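Local coordinates for transferrin binding protein B (Actinobacillus suis, PDB 3PQU) that binds host transferrin at the outer membrane as a lipoprotein and so probably serves iron acquisition by this porcine pathogen, at residues 110-115 and 212-217; 162-167 and 297-302; 228-233 and 247-252; 332-337 and 425-430. All coordinates share one frame; numbering follows the deposited sequence.

Contact 1 (110-115 and 212-217); sequences KQEDKK and DHKVGE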
loop_
_atom_site.group_PDB
_atom_site.type_symbol
_atom_site.label_atom_id
_atom_site.label_comp_id
_atom_site.label_asym_id
_atom_site.label_seq_id
_atom_site.Cartn_x
_atom_site.Cartn_y
_atom_site.Cartn_z
ATOM N N LYS A 110 -7.863 -20.830 -16.252
ATOM C CA LYS A 110 -7.953 -22.099 -16.992
ATOM C C LYS A 110 -8.628 -23.240 -16.232
ATOM O O LYS A 110 -8.898 -24.297 -16.809
ATOM C CB LYS A 110 -6.571 -22.525 -17.491
ATOM C CG LYS A 110 -6.004 -21.593 -18.561
ATOM C CD LYS A 110 -4.604 -22.009 -19.005
ATOM C CE LYS A 110 -4.055 -21.017 -20.033
ATOM N NZ LYS A 110 -2.670 -21.333 -20.445
ATOM N N GLN A 111 -8.888 -23.026 -14.943
ATOM C CA GLN A 111 -9.662 -23.959 -14.113
ATOM C C GLN A 111 -10.503 -23.143 -13.147
ATOM O O GLN A 111 -10.224 -21.958 -12.913
ATOM C CB GLN A 111 -8.748 -24.878 -13.297
ATOM C CG GLN A 111 -7.907 -25.832 -14.094
ATOM C CD GLN A 111 -8.747 -26.853 -14.838
ATOM O OE1 GLN A 111 -9.764 -27.330 -14.329
ATOM N NE2 GLN A 111 -8.322 -27.196 -16.048
ATOM N N GLU A 112 -11.522 -23.758 -12.564
ATOM C CA GLU A 112 -12.364 -23.022 -11.617
ATOM C C GLU A 112 -11.559 -22.325 -10.521
ATOM O O GLU A 112 -11.801 -21.160 -10.208
ATOM C CB GLU A 112 -13.422 -23.930 -11.004
ATOM C CG GLU A 112 -14.462 -24.381 -12.003
ATOM C CD GLU A 112 -15.167 -23.206 -12.665
ATOM O OE1 GLU A 112 -15.526 -23.327 -13.852
ATOM O OE2 GLU A 112 -15.348 -22.161 -11.999
ATOM N N ASP A 113 -10.599 -23.029 -9.938
ATOM C CA ASP A 113 -9.796 -22.440 -8.859
ATOM C C ASP A 113 -8.844 -21.322 -9.322
ATOM O O ASP A 113 -8.240 -20.631 -8.502
ATOM C CB ASP A 113 -9.000 -23.514 -8.104
ATOM C CG ASP A 113 -7.890 -24.122 -8.949
ATOM O OD1 ASP A 113 -8.090 -24.270 -10.179
ATOM O OD2 ASP A 113 -6.831 -24.481 -8.372
ATOM N N LYS A 114 -8.716 -21.140 -10.630
ATOM C CA LYS A 114 -7.893 -20.045 -11.149
ATOM C C LYS A 114 -8.738 -18.936 -11.787
ATOM O O LYS A 114 -8.216 -18.065 -12.496
ATOM C CB LYS A 114 -6.802 -20.576 -12.091
ATOM C CG LYS A 114 -5.938 -21.656 -11.430
ATOM C CD LYS A 114 -4.698 -22.012 -12.239
ATOM C CE LYS A 114 -5.055 -22.929 -13.404
ATOM N NZ LYS A 114 -3.919 -23.040 -14.353
ATOM N N LYS A 115 -10.047 -18.974 -11.530
ATOM C CA LYS A 115 -10.937 -17.875 -11.933
ATOM C C LYS A 115 -11.193 -17.039 -10.691
ATOM O O LYS A 115 -11.975 -17.416 -9.815
ATOM C CB LYS A 115 -12.261 -18.405 -12.505
ATOM C CG LYS A 115 -12.112 -19.224 -13.768
ATOM C CD LYS A 115 -13.444 -19.861 -14.198
ATOM C CE LYS A 115 -13.260 -20.655 -15.493
ATOM N NZ LYS A 115 -14.507 -21.351 -15.911
ATOM N N ASP A 212 -11.861 -28.085 -10.019
ATOM C CA ASP A 212 -12.661 -27.894 -11.224
ATOM C C ASP A 212 -14.178 -28.085 -11.098
ATOM O O ASP A 212 -14.877 -28.118 -12.096
ATOM C CB ASP A 212 -12.107 -28.751 -12.362
ATOM C CG ASP A 212 -11.769 -30.146 -11.920
ATOM O OD1 ASP A 212 -12.501 -30.691 -11.062
ATOM O OD2 ASP A 212 -10.769 -30.694 -12.432
ATOM N N HIS A 213 -14.686 -28.205 -9.882
ATOM C CA HIS A 213 -16.131 -28.310 -9.691
ATOM C C HIS A 213 -16.619 -27.137 -8.869
ATOM O O HIS A 213 -16.160 -26.947 -7.745
ATOM C CB HIS A 213 -16.483 -29.616 -8.985
ATOM C CG HIS A 213 -16.079 -30.835 -9.751
ATOM N ND1 HIS A 213 -16.630 -31.162 -10.973
ATOM C CD2 HIS A 213 -15.181 -31.807 -9.469
ATOM C CE1 HIS A 213 -16.083 -32.281 -11.415
ATOM N NE2 HIS A 213 -15.204 -32.695 -10.518
ATOM N N LYS A 214 -17.547 -26.361 -9.426
ATOM C CA LYS A 214 -18.053 -25.149 -8.777
ATOM C C LYS A 214 -18.863 -25.488 -7.532
ATOM O O LYS A 214 -19.461 -26.558 -7.452
ATOM C CB LYS A 214 -18.931 -24.354 -9.749
ATOM C CG LYS A 214 -18.323 -24.163 -11.133
ATOM C CD LYS A 214 -19.343 -23.606 -12.123
ATOM C CE LYS A 214 -19.544 -22.100 -11.962
ATOM N NZ LYS A 214 -18.578 -21.316 -12.788
ATOM N N VAL A 215 -18.868 -24.582 -6.558
ATOM C CA VAL A 215 -19.710 -24.748 -5.374
ATOM C C VAL A 215 -21.173 -24.912 -5.780
ATOM O O VAL A 215 -21.670 -24.213 -6.667
ATOM C CB VAL A 215 -19.582 -23.561 -4.420
ATOM C CG1 VAL A 215 -20.640 -23.649 -3.333
ATOM C CG2 VAL A 215 -18.165 -23.529 -3.804
ATOM N N GLY A 216 -21.856 -25.860 -5.156
ATOM C CA GLY A 216 -23.262 -26.080 -5.445
ATOM C C GLY A 216 -23.523 -27.290 -6.320
ATOM O O GLY A 216 -24.602 -27.876 -6.277
ATOM N N GLU A 217 -22.535 -27.672 -7.119
ATOM C CA GLU A 217 -22.687 -28.843 -7.968
ATOM C C GLU A 217 -22.876 -30.103 -7.125
ATOM O O GLU A 217 -22.459 -30.163 -5.965
ATOM C CB GLU A 217 -21.477 -28.994 -8.895
ATOM C CG GLU A 217 -21.557 -30.228 -9.789
ATOM C CD GLU A 217 -20.507 -30.249 -10.885
ATOM O OE1 GLU A 217 -19.541 -29.460 -10.809
ATOM O OE2 GLU A 217 -20.652 -31.061 -11.826
#
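E112, at the start of a 3-10 segment, and D212, in an irregular loop, bring their CA atoms to 4.9 Å, near enough for side chains to do the joining. E112 carries most of it: its CG lies 3.8 Å from D212 O, and its chain then bends (chi2 -57°) to bring the carboxylate across the K214 chain. There OE2 takes a weak, long salt bridge from K214 NZ at 3.4 Å, while K214 CG packs 3.6 Å from E112 CD. K214, which opens a type II turn ending at E217, bends at its last two torsions, and this curls NZ back to the carboxylate. From its own segment, K115 NZ bonds to E112 OE1 at 3.0 Å, coming from above the carboxylate plane, 47° out of it. Beside this, Q111 OE1 rests 3.4 Å from D212 CB, the amide and carboxylate planes turned 71° apart. D113 adds a salt bridge to R211. Handle and barrel regions of the N-lobe thus meet at the surface through an ionic network in which one glutamate serves two lysines, each from a different segment, and its negative charge would offset their mutual repulsion.

Contact 2 (162-167 and 297-302); sequences KELPKG and GGFYGP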
loop_
_atom_site.group_PDB
_atom_site.type_symbol
_atom_site.label_atom_id
_atom_site.label_comp_id
_atom_site.label_asym_id
_atom_site.label_seq_id
_atom_site.Cartn_x
_atom_site.Cartn_y
_atom_site.Cartn_z
ATOM N N LYS A 162 -7.816 4.753 0.689
ATOM C CA LYS A 162 -7.802 6.026 1.398
ATOM C C LYS A 162 -9.080 6.284 2.201
ATOM O O LYS A 162 -9.145 7.232 2.986
ATOM C CB LYS A 162 -7.533 7.171 0.414
ATOM C CG LYS A 162 -6.157 7.094 -0.257
ATOM C CD LYS A 162 -5.757 8.440 -0.841
ATOM C CE LYS A 162 -4.276 8.469 -1.222
ATOM N NZ LYS A 162 -4.009 7.808 -2.509
ATOM N N GLU A 163 -10.086 5.440 1.988
ATOM C CA GLU A 163 -11.345 5.515 2.711
ATOM C C GLU A 163 -11.736 4.120 3.167
ATOM O O GLU A 163 -11.526 3.161 2.434
ATOM C CB GLU A 163 -12.446 6.079 1.803
ATOM C CG GLU A 163 -12.114 7.430 1.220
ATOM C CD GLU A 163 -13.342 8.295 1.028
ATOM O OE1 GLU A 163 -13.338 9.139 0.108
ATOM O OE2 GLU A 163 -14.310 8.130 1.802
ATOM N N LEU A 164 -12.302 4.006 4.368
ATOM C CA LEU A 164 -12.691 2.694 4.892
ATOM C C LEU A 164 -14.190 2.672 5.174
ATOM O O LEU A 164 -14.766 3.690 5.524
ATOM C CB LEU A 164 -11.890 2.329 6.162
ATOM C CG LEU A 164 -10.352 2.241 6.080
ATOM C CD1 LEU A 164 -9.714 1.929 7.449
ATOM C CD2 LEU A 164 -9.914 1.200 5.059
ATOM N N PRO A 165 -14.829 1.506 5.003
ATOM C CA PRO A 165 -16.255 1.420 5.316
ATOM C C PRO A 165 -16.505 1.624 6.805
ATOM O O PRO A 165 -15.616 1.391 7.619
ATOM C CB PRO A 165 -16.622 -0.012 4.912
ATOM C CG PRO A 165 -15.536 -0.447 3.942
ATOM C CD PRO A 165 -14.300 0.245 4.451
ATOM N N LYS A 166 -17.704 2.083 7.140
ATOM C CA LYS A 166 -18.151 2.197 8.522
ATOM C C LYS A 166 -18.890 0.910 8.885
ATOM O O LYS A 166 -19.498 0.280 8.020
ATOM C CB LYS A 166 -19.114 3.380 8.658
ATOM C CG LYS A 166 -18.549 4.708 8.198
ATOM C CD LYS A 166 -17.634 5.293 9.248
ATOM C CE LYS A 166 -18.395 5.607 10.524
ATOM N NZ LYS A 166 -17.484 6.040 11.620
ATOM N N GLY A 167 -18.851 0.522 10.157
ATOM C CA GLY A 167 -19.575 -0.658 10.599
ATOM C C GLY A 167 -18.778 -1.633 11.441
ATOM O O GLY A 167 -17.548 -1.564 11.497
ATOM N N GLY A 297 -0.991 -7.332 6.207
ATOM C CA GLY A 297 -1.625 -7.118 4.920
ATOM C C GLY A 297 -2.259 -5.731 4.837
ATOM O O GLY A 297 -2.055 -4.889 5.715
ATOM N N GLY A 298 -3.024 -5.486 3.779
ATOM C CA GLY A 298 -3.666 -4.194 3.608
ATOM C C GLY A 298 -4.967 -4.212 2.827
ATOM O O GLY A 298 -5.302 -5.213 2.185
ATOM N N PHE A 299 -5.696 -3.094 2.892
ATOM C CA PHE A 299 -6.882 -2.874 2.076
ATOM C C PHE A 299 -6.520 -2.154 0.776
ATOM O O PHE A 299 -5.713 -1.227 0.756
ATOM C CB PHE A 299 -7.948 -2.089 2.882
ATOM C CG PHE A 299 -8.422 -2.824 4.092
ATOM C CD1 PHE A 299 -9.393 -3.812 3.985
ATOM C CD2 PHE A 299 -7.851 -2.584 5.326
ATOM C CE1 PHE A 299 -9.810 -4.515 5.113
ATOM C CE2 PHE A 299 -8.256 -3.294 6.451
ATOM C CZ PHE A 299 -9.243 -4.244 6.343
ATOM N N TYR A 300 -7.136 -2.587 -0.312
ATOM C CA TYR A 300 -6.873 -2.018 -1.620
ATOM C C TYR A 300 -8.197 -1.670 -2.308
ATOM O O TYR A 300 -9.236 -2.270 -2.022
ATOM C CB TYR A 300 -6.063 -2.996 -2.481
ATOM C CG TYR A 300 -4.691 -3.353 -1.908
ATOM C CD1 TYR A 300 -3.568 -2.588 -2.218
ATOM C CD2 TYR A 300 -4.522 -4.452 -1.065
ATOM C CE1 TYR A 300 -2.309 -2.901 -1.704
ATOM C CE2 TYR A 300 -3.248 -4.783 -0.545
ATOM C CZ TYR A 300 -2.155 -4.000 -0.883
ATOM O OH TYR A 300 -0.909 -4.310 -0.394
ATOM N N GLY A 301 -8.136 -0.720 -3.233
ATOM C CA GLY A 301 -9.326 -0.091 -3.791
ATOM C C GLY A 301 -9.552 1.217 -3.036
ATOM O O GLY A 301 -9.190 1.325 -1.871
ATOM N N PRO A 302 -10.150 2.215 -3.699
ATOM C CA PRO A 302 -10.363 3.513 -3.057
ATOM C C PRO A 302 -11.192 3.371 -1.789
ATOM O O PRO A 302 -10.960 4.117 -0.843
ATOM C CB PRO A 302 -11.158 4.303 -4.105
ATOM C CG PRO A 302 -10.887 3.605 -5.406
ATOM C CD PRO A 302 -10.712 2.161 -5.060
#
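E163 leans on the carbonyl of P302 with both its backbone and the root of its side chain. The amide E163 N donates to P302 O at 3.2 Å, lying nearly along the C=O axis, though the N-H itself is bent (137°). E163 CB touches the same P302 O at 3.6 Å. Because CG sits beside the backbone N (chi1 -56°), it too stays near that oxygen, at 4.1 Å, before the chain turns off toward strand 333-343. Its carboxylate ends there: OE1 forms a salt bridge with R335 and OE2 a hydrogen bond with T333, two bonds that suit a glutamate on a strand edge. The setting explains this division of labour. Strand 292-300 belongs to the curled N-lobe barrel, whereas strand 163-165 pairs antiparallel with 333-343 in another sheet, so E163 stands where barrel and handle sheet adjoin. One residue on, L164 CD2 lies 4.3 Å from F299 CD2, oblique to the ring, a leucine filling out an aromatic cluster in which F299 also meets F275 edge-to-face and packs on F237. G301, with phi 97°, turns the chain out of strand 292-300 and leads into P302, while K162 sends its ammonium away to L352 O.

Contact 3 (228-233 and 247-252); sequences AHSSEF and YRNGYI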
loop_
_atom_site.group_PDB
_atom_site.type_symbol
_atom_site.label_atom_id
_atom_site.label_comp_id
_atom_site.label_asym_id
_atom_site.label_seq_id
_atom_site.Cartn_x
_atom_site.Cartn_y
_atom_site.Cartn_z
ATOM N N ALA A 228 -10.754 -25.397 -3.888
ATOM C CA ALA A 228 -9.351 -25.215 -3.516
ATOM C C ALA A 228 -9.164 -24.666 -2.103
ATOM O O ALA A 228 -9.638 -25.246 -1.139
ATOM C CB ALA A 228 -8.619 -24.314 -4.537
ATOM N N HIS A 229 -8.447 -23.549 -2.002
ATOM C CA HIS A 229 -8.146 -22.949 -0.710
ATOM C C HIS A 229 -8.898 -21.628 -0.563
ATOM O O HIS A 229 -8.561 -20.612 -1.196
ATOM C CB HIS A 229 -6.636 -22.745 -0.545
ATOM C CG HIS A 229 -5.839 -23.984 -0.813
ATOM N ND1 HIS A 229 -5.297 -24.271 -2.051
ATOM C CD2 HIS A 229 -5.520 -25.026 -0.008
ATOM C CE1 HIS A 229 -4.677 -25.441 -1.996
ATOM N NE2 HIS A 229 -4.803 -25.921 -0.770
ATOM N N SER A 230 -9.920 -21.648 0.283
ATOM C CA SER A 230 -10.812 -20.502 0.399
ATOM C C SER A 230 -10.560 -19.741 1.695
ATOM O O SER A 230 -10.106 -20.298 2.702
ATOM C CB SER A 230 -12.281 -20.951 0.302
ATOM O OG SER A 230 -12.595 -21.837 1.362
ATOM N N SER A 231 -10.854 -18.446 1.661
ATOM C CA SER A 231 -10.657 -17.607 2.826
ATOM C C SER A 231 -11.926 -16.822 3.106
ATOM O O SER A 231 -12.681 -16.481 2.187
ATOM C CB SER A 231 -9.476 -16.653 2.610
ATOM O OG SER A 231 -9.744 -15.692 1.606
ATOM N N GLU A 232 -12.160 -16.527 4.375
ATOM C CA GLU A 232 -13.238 -15.623 4.734
ATOM C C GLU A 232 -12.806 -14.726 5.887
ATOM O O GLU A 232 -12.155 -15.185 6.828
ATOM C CB GLU A 232 -14.512 -16.391 5.088
ATOM C CG GLU A 232 -15.707 -15.452 5.272
ATOM C CD GLU A 232 -17.044 -16.177 5.373
ATOM O OE1 GLU A 232 -17.173 -17.301 4.832
ATOM O OE2 GLU A 232 -17.970 -15.605 5.989
ATOM N N PHE A 233 -13.134 -13.440 5.790
ATOM C CA PHE A 233 -12.821 -12.492 6.861
ATOM C C PHE A 233 -14.032 -11.674 7.323
ATOM O O PHE A 233 -14.908 -11.334 6.525
ATOM C CB PHE A 233 -11.717 -11.536 6.422
ATOM C CG PHE A 233 -10.463 -12.224 5.966
ATOM C CD1 PHE A 233 -9.423 -12.445 6.852
ATOM C CD2 PHE A 233 -10.325 -12.653 4.647
ATOM C CE1 PHE A 233 -8.249 -13.083 6.442
ATOM C CE2 PHE A 233 -9.165 -13.288 4.227
ATOM C CZ PHE A 233 -8.118 -13.506 5.132
ATOM N N TYR A 247 -9.538 -22.173 4.796
ATOM C CA TYR A 247 -10.053 -23.527 4.634
ATOM C C TYR A 247 -9.372 -24.282 3.501
ATOM O O TYR A 247 -8.973 -23.683 2.498
ATOM C CB TYR A 247 -11.556 -23.484 4.316
ATOM C CG TYR A 247 -12.413 -22.883 5.398
ATOM C CD1 TYR A 247 -12.941 -23.684 6.410
ATOM C CD2 TYR A 247 -12.728 -21.525 5.392
ATOM C CE1 TYR A 247 -13.746 -23.140 7.417
ATOM C CE2 TYR A 247 -13.539 -20.973 6.383
ATOM C CZ TYR A 247 -14.043 -21.786 7.390
ATOM O OH TYR A 247 -14.844 -21.244 8.368
ATOM N N ARG A 248 -9.263 -25.597 3.662
ATOM C CA ARG A 248 -8.838 -26.492 2.584
ATOM C C ARG A 248 -10.057 -27.287 2.145
ATOM O O ARG A 248 -10.711 -27.968 2.956
ATOM C CB ARG A 248 -7.716 -27.438 3.059
ATOM C CG ARG A 248 -7.206 -28.448 2.002
ATOM C CD ARG A 248 -6.368 -29.564 2.653
ATOM N NE ARG A 248 -5.726 -30.454 1.683
ATOM C CZ ARG A 248 -6.247 -31.610 1.266
ATOM N NH1 ARG A 248 -7.419 -32.015 1.723
ATOM N NH2 ARG A 248 -5.595 -32.365 0.393
ATOM N N ASN A 249 -10.380 -27.190 0.863
ATOM C CA ASN A 249 -11.563 -27.867 0.325
ATOM C C ASN A 249 -11.152 -29.081 -0.494
ATOM O O ASN A 249 -10.727 -28.942 -1.639
ATOM C CB ASN A 249 -12.367 -26.879 -0.526
ATOM C CG ASN A 249 -12.803 -25.673 0.273
ATOM O OD1 ASN A 249 -13.639 -25.790 1.163
ATOM N ND2 ASN A 249 -12.215 -24.516 -0.010
ATOM N N GLY A 250 -11.271 -30.263 0.103
ATOM C CA GLY A 250 -10.735 -31.480 -0.479
ATOM C C GLY A 250 -11.266 -31.880 -1.842
ATOM O O GLY A 250 -12.283 -31.375 -2.328
ATOM N N TYR A 251 -10.562 -32.811 -2.463
ATOM C CA TYR A 251 -10.974 -33.379 -3.738
ATOM C C TYR A 251 -12.335 -34.057 -3.572
ATOM O O TYR A 251 -12.595 -34.647 -2.528
ATOM C CB TYR A 251 -9.920 -34.395 -4.185
ATOM C CG TYR A 251 -10.270 -35.115 -5.451
ATOM C CD1 TYR A 251 -10.919 -36.342 -5.414
ATOM C CD2 TYR A 251 -9.952 -34.568 -6.692
ATOM C CE1 TYR A 251 -11.247 -37.008 -6.584
ATOM C CE2 TYR A 251 -10.274 -35.225 -7.862
ATOM C CZ TYR A 251 -10.921 -36.443 -7.800
ATOM O OH TYR A 251 -11.239 -37.097 -8.960
ATOM N N ILE A 252 -13.205 -33.966 -4.581
ATOM C CA ILE A 252 -14.558 -34.517 -4.474
ATOM C C ILE A 252 -14.965 -35.324 -5.706
ATOM O O ILE A 252 -14.771 -34.877 -6.836
ATOM C CB ILE A 252 -15.634 -33.425 -4.231
ATOM C CG1 ILE A 252 -17.036 -34.055 -4.273
ATOM C CG2 ILE A 252 -15.525 -32.303 -5.266
ATOM C CD1 ILE A 252 -18.174 -33.090 -3.987
#
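N249 lays its side-chain amide against both A228 and S230. S230 OG lies in the amide plane, accepting from ND2 at 3.0 Å in a nearly straight bond (168°); A228 O, at 2.9 Å from the same ND2, is tilted from that plane, and ND2 stands above the A228 carbonyl plane. The Y247 ring has S230 O at its edge, near the ring plane, 4.0 Å from CD2. The imidazole of H229 is met obliquely by R248 CG, 4.3 Å from its CD2, and makes edge-to-face contacts with W176 and F178. These groups hang on the open end of the hairpin formed by strands 229-236 and 241-249, part of the N-lobe barrel. S230 and Y247 form a hydrogen-bonded antiparallel pair, with Y247 N to S230 O at 2.9 Å and S230 N returning to Y247 O at 3.2 Å; H229 and R248 form the neighbouring non-hydrogen-bonded pair and send their side chains to the other face. Where the ladder ends, asparagine lengthens it. With CG beside the backbone N (chi1 -59°), N249 offers two donors to A228 O, its side-chain ND2 and its backbone N, the latter at 2.9 Å. On the opposite face, D207 binds both H229 NE2 and R248 NE, and its negative charge would tend to stabilise a protonated imidazole. The consequence is a strand end closed by polar bonds: one carbonyl gripped by two donors, and one amide nitrogen shared between a carbonyl and a hydroxyl, which should fix the rotation of the asparagine.

Contact 4 (332-337 and 425-430); sequences TTERII and RTATDK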
loop_
_atom_site.group_PDB
_atom_site.type_symbol
_atom_site.label_atom_id
_atom_site.label_comp_id
_atom_site.label_asym_id
_atom_site.label_seq_id
_atom_site.Cartn_x
_atom_site.Cartn_y
_atom_site.Cartn_z
ATOM N N THR A 332 -21.247 3.386 3.063
ATOM C CA THR A 332 -20.783 4.640 3.624
ATOM C C THR A 332 -19.338 4.471 4.087
ATOM O O THR A 332 -19.018 3.543 4.827
ATOM C CB THR A 332 -21.671 5.058 4.803
ATOM O OG1 THR A 332 -23.012 5.218 4.335
ATOM C CG2 THR A 332 -21.187 6.363 5.415
ATOM N N THR A 333 -18.456 5.352 3.626
ATOM C CA THR A 333 -17.060 5.279 4.018
ATOM C C THR A 333 -16.627 6.541 4.738
ATOM O O THR A 333 -17.270 7.582 4.650
ATOM C CB THR A 333 -16.151 5.047 2.812
ATOM O OG1 THR A 333 -16.308 6.118 1.877
ATOM C CG2 THR A 333 -16.513 3.733 2.125
ATOM N N GLU A 334 -15.530 6.432 5.464
ATOM C CA GLU A 334 -14.936 7.581 6.112
ATOM C C GLU A 334 -13.477 7.679 5.674
ATOM O O GLU A 334 -12.721 6.699 5.739
ATOM C CB GLU A 334 -15.052 7.453 7.627
ATOM C CG GLU A 334 -14.335 8.543 8.388
ATOM C CD GLU A 334 -14.712 8.573 9.852
ATOM O OE1 GLU A 334 -15.882 8.283 10.183
ATOM O OE2 GLU A 334 -13.837 8.893 10.678
ATOM N N ARG A 335 -13.086 8.856 5.203
ATOM C CA ARG A 335 -11.748 9.040 4.655
ATOM C C ARG A 335 -10.688 8.993 5.755
ATOM O O ARG A 335 -10.870 9.601 6.803
ATOM C CB ARG A 335 -11.670 10.361 3.897
ATOM C CG ARG A 335 -10.427 10.482 3.069
ATOM C CD ARG A 335 -10.583 11.529 1.973
ATOM N NE ARG A 335 -9.434 11.475 1.072
ATOM C CZ ARG A 335 -9.393 10.772 -0.056
ATOM N NH1 ARG A 335 -10.453 10.072 -0.448
ATOM N NH2 ARG A 335 -8.294 10.777 -0.798
ATOM N N ILE A 336 -9.599 8.254 5.524
ATOM C CA ILE A 336 -8.505 8.177 6.494
ATOM C C ILE A 336 -7.219 8.873 6.059
ATOM O O ILE A 336 -6.418 9.288 6.895
ATOM C CB ILE A 336 -8.142 6.730 6.870
ATOM C CG1 ILE A 336 -7.853 5.884 5.622
ATOM C CG2 ILE A 336 -9.233 6.108 7.713
ATOM C CD1 ILE A 336 -7.158 4.550 5.961
ATOM N N ILE A 337 -7.025 8.994 4.752
ATOM C CA ILE A 337 -5.758 9.462 4.203
ATOM C C ILE A 337 -5.949 10.441 3.051
ATOM O O ILE A 337 -6.836 10.272 2.219
ATOM C CB ILE A 337 -4.923 8.266 3.667
ATOM C CG1 ILE A 337 -4.553 7.310 4.799
ATOM C CG2 ILE A 337 -3.662 8.755 2.978
ATOM C CD1 ILE A 337 -3.876 5.979 4.303
ATOM N N ARG A 425 -6.102 11.798 8.323
ATOM C CA ARG A 425 -7.367 12.458 8.667
ATOM C C ARG A 425 -7.772 12.214 10.109
ATOM O O ARG A 425 -7.593 11.116 10.643
ATOM C CB ARG A 425 -8.499 11.971 7.758
ATOM C CG ARG A 425 -8.443 12.486 6.330
ATOM C CD ARG A 425 -9.060 13.844 6.209
ATOM N NE ARG A 425 -9.104 14.305 4.824
ATOM C CZ ARG A 425 -10.216 14.547 4.133
ATOM N NH1 ARG A 425 -10.124 14.976 2.882
ATOM N NH2 ARG A 425 -11.413 14.383 4.691
ATOM N N THR A 426 -8.323 13.251 10.722
ATOM C CA THR A 426 -8.977 13.151 12.011
ATOM C C THR A 426 -10.206 12.246 11.879
ATOM O O THR A 426 -10.963 12.333 10.911
ATOM C CB THR A 426 -9.413 14.556 12.499
ATOM O OG1 THR A 426 -8.264 15.420 12.573
ATOM C CG2 THR A 426 -10.106 14.473 13.858
ATOM N N ALA A 427 -10.408 11.361 12.841
ATOM C CA ALA A 427 -11.640 10.589 12.852
ATOM C C ALA A 427 -12.814 11.558 12.969
ATOM O O ALA A 427 -12.741 12.541 13.718
ATOM C CB ALA A 427 -11.635 9.607 13.992
ATOM N N THR A 428 -13.882 11.293 12.218
ATOM C CA THR A 428 -15.022 12.207 12.150
ATOM C C THR A 428 -15.693 12.417 13.510
ATOM O O THR A 428 -16.169 13.518 13.821
ATOM C CB THR A 428 -16.055 11.762 11.096
ATOM O OG1 THR A 428 -15.421 11.685 9.816
ATOM C CG2 THR A 428 -17.209 12.767 11.015
ATOM N N ASP A 429 -15.710 11.372 14.332
ATOM C CA ASP A 429 -16.324 11.484 15.648
ATOM C C ASP A 429 -15.392 12.141 16.667
ATOM O O ASP A 429 -15.766 12.327 17.818
ATOM C CB ASP A 429 -16.814 10.123 16.150
ATOM C CG ASP A 429 -15.680 9.157 16.425
ATOM O OD1 ASP A 429 -14.508 9.544 16.229
ATOM O OD2 ASP A 429 -15.963 8.007 16.832
ATOM N N LYS A 430 -14.181 12.488 16.244
ATOM C CA LYS A 430 -13.268 13.244 17.100
ATOM C C LYS A 430 -13.110 14.672 16.594
ATOM O O LYS A 430 -12.293 15.423 17.113
ATOM C CB LYS A 430 -11.895 12.571 17.187
ATOM C CG LYS A 430 -11.913 11.164 17.762
ATOM C CD LYS A 430 -12.207 11.163 19.254
ATOM C CE LYS A 430 -12.214 9.745 19.818
ATOM N NZ LYS A 430 -13.346 8.930 19.287
HETATM O O HOH W 1 -15.148 8.144 13.544
HETATM O O HOH W 2 -6.137 8.709 10.221
#
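E334 reaches across to T428 with a fully extended chain, CG lying opposite the backbone N (chi1 174°), which carries the carboxylate to the T428 amide. Its OE2 accepts T428 N at 2.9 Å in an almost straight bond (176°), although the donor stands well above the carboxylate plane. T428 begins a short 3-10 segment, and the carboxylate therefore faces its start; a water bound to OE2 at 3.2 Å leads on weakly to D429 N. The other oxygen, OE1, has K166 as its salt-bridge partner. R335 comes next, crossing R425 so that R335 CD lies 3.6 Å above one face of the R425 guanidinium; the two guanidinium planes are 54° apart. D338, salt-bridged to the NE of each, probably offsets the repulsion of the two arginines. The fold accounts for the pairing: strands 333-343 and 413-424 are antiparallel neighbours in the C-lobe handle sheet, and 425-430 is the connection running on to strand 436-448 of the C-lobe barrel. I336 uses its backbone, its O accepting R425 N at 2.9 Å; a second water gives R425 O a bond of 2.8 Å and I336 O a weak one. The isoleucine side chain turns the other way, onto L164. I337 also points away from 425-430, its side chain touching N273 and N354; its N lies 4.1 Å from R425 CG.

How the contacts relate
From the N terminus, the chain opens contact 1 at 110-115 in the N-lobe handle region and then contact 2 at 162-167. Contact 1 closes at 212-217, before contact 2 does, so the two loops cross, both tied to the N-lobe barrel. Contact 3, a hairpin within that barrel, follows contact 1 and is nested inside the loop that contact 2 completes at 297-302. It touches contact 1 through D113 and A228. Contact 4 comes last, opening at 332-337 and closing at 425-430 on the way to the C-lobe barrel. Contacts 2 and 4 adjoin, with centres 11 Å apart: strands 163-165 and 333-343 are sheet neighbours, linking the two lobes.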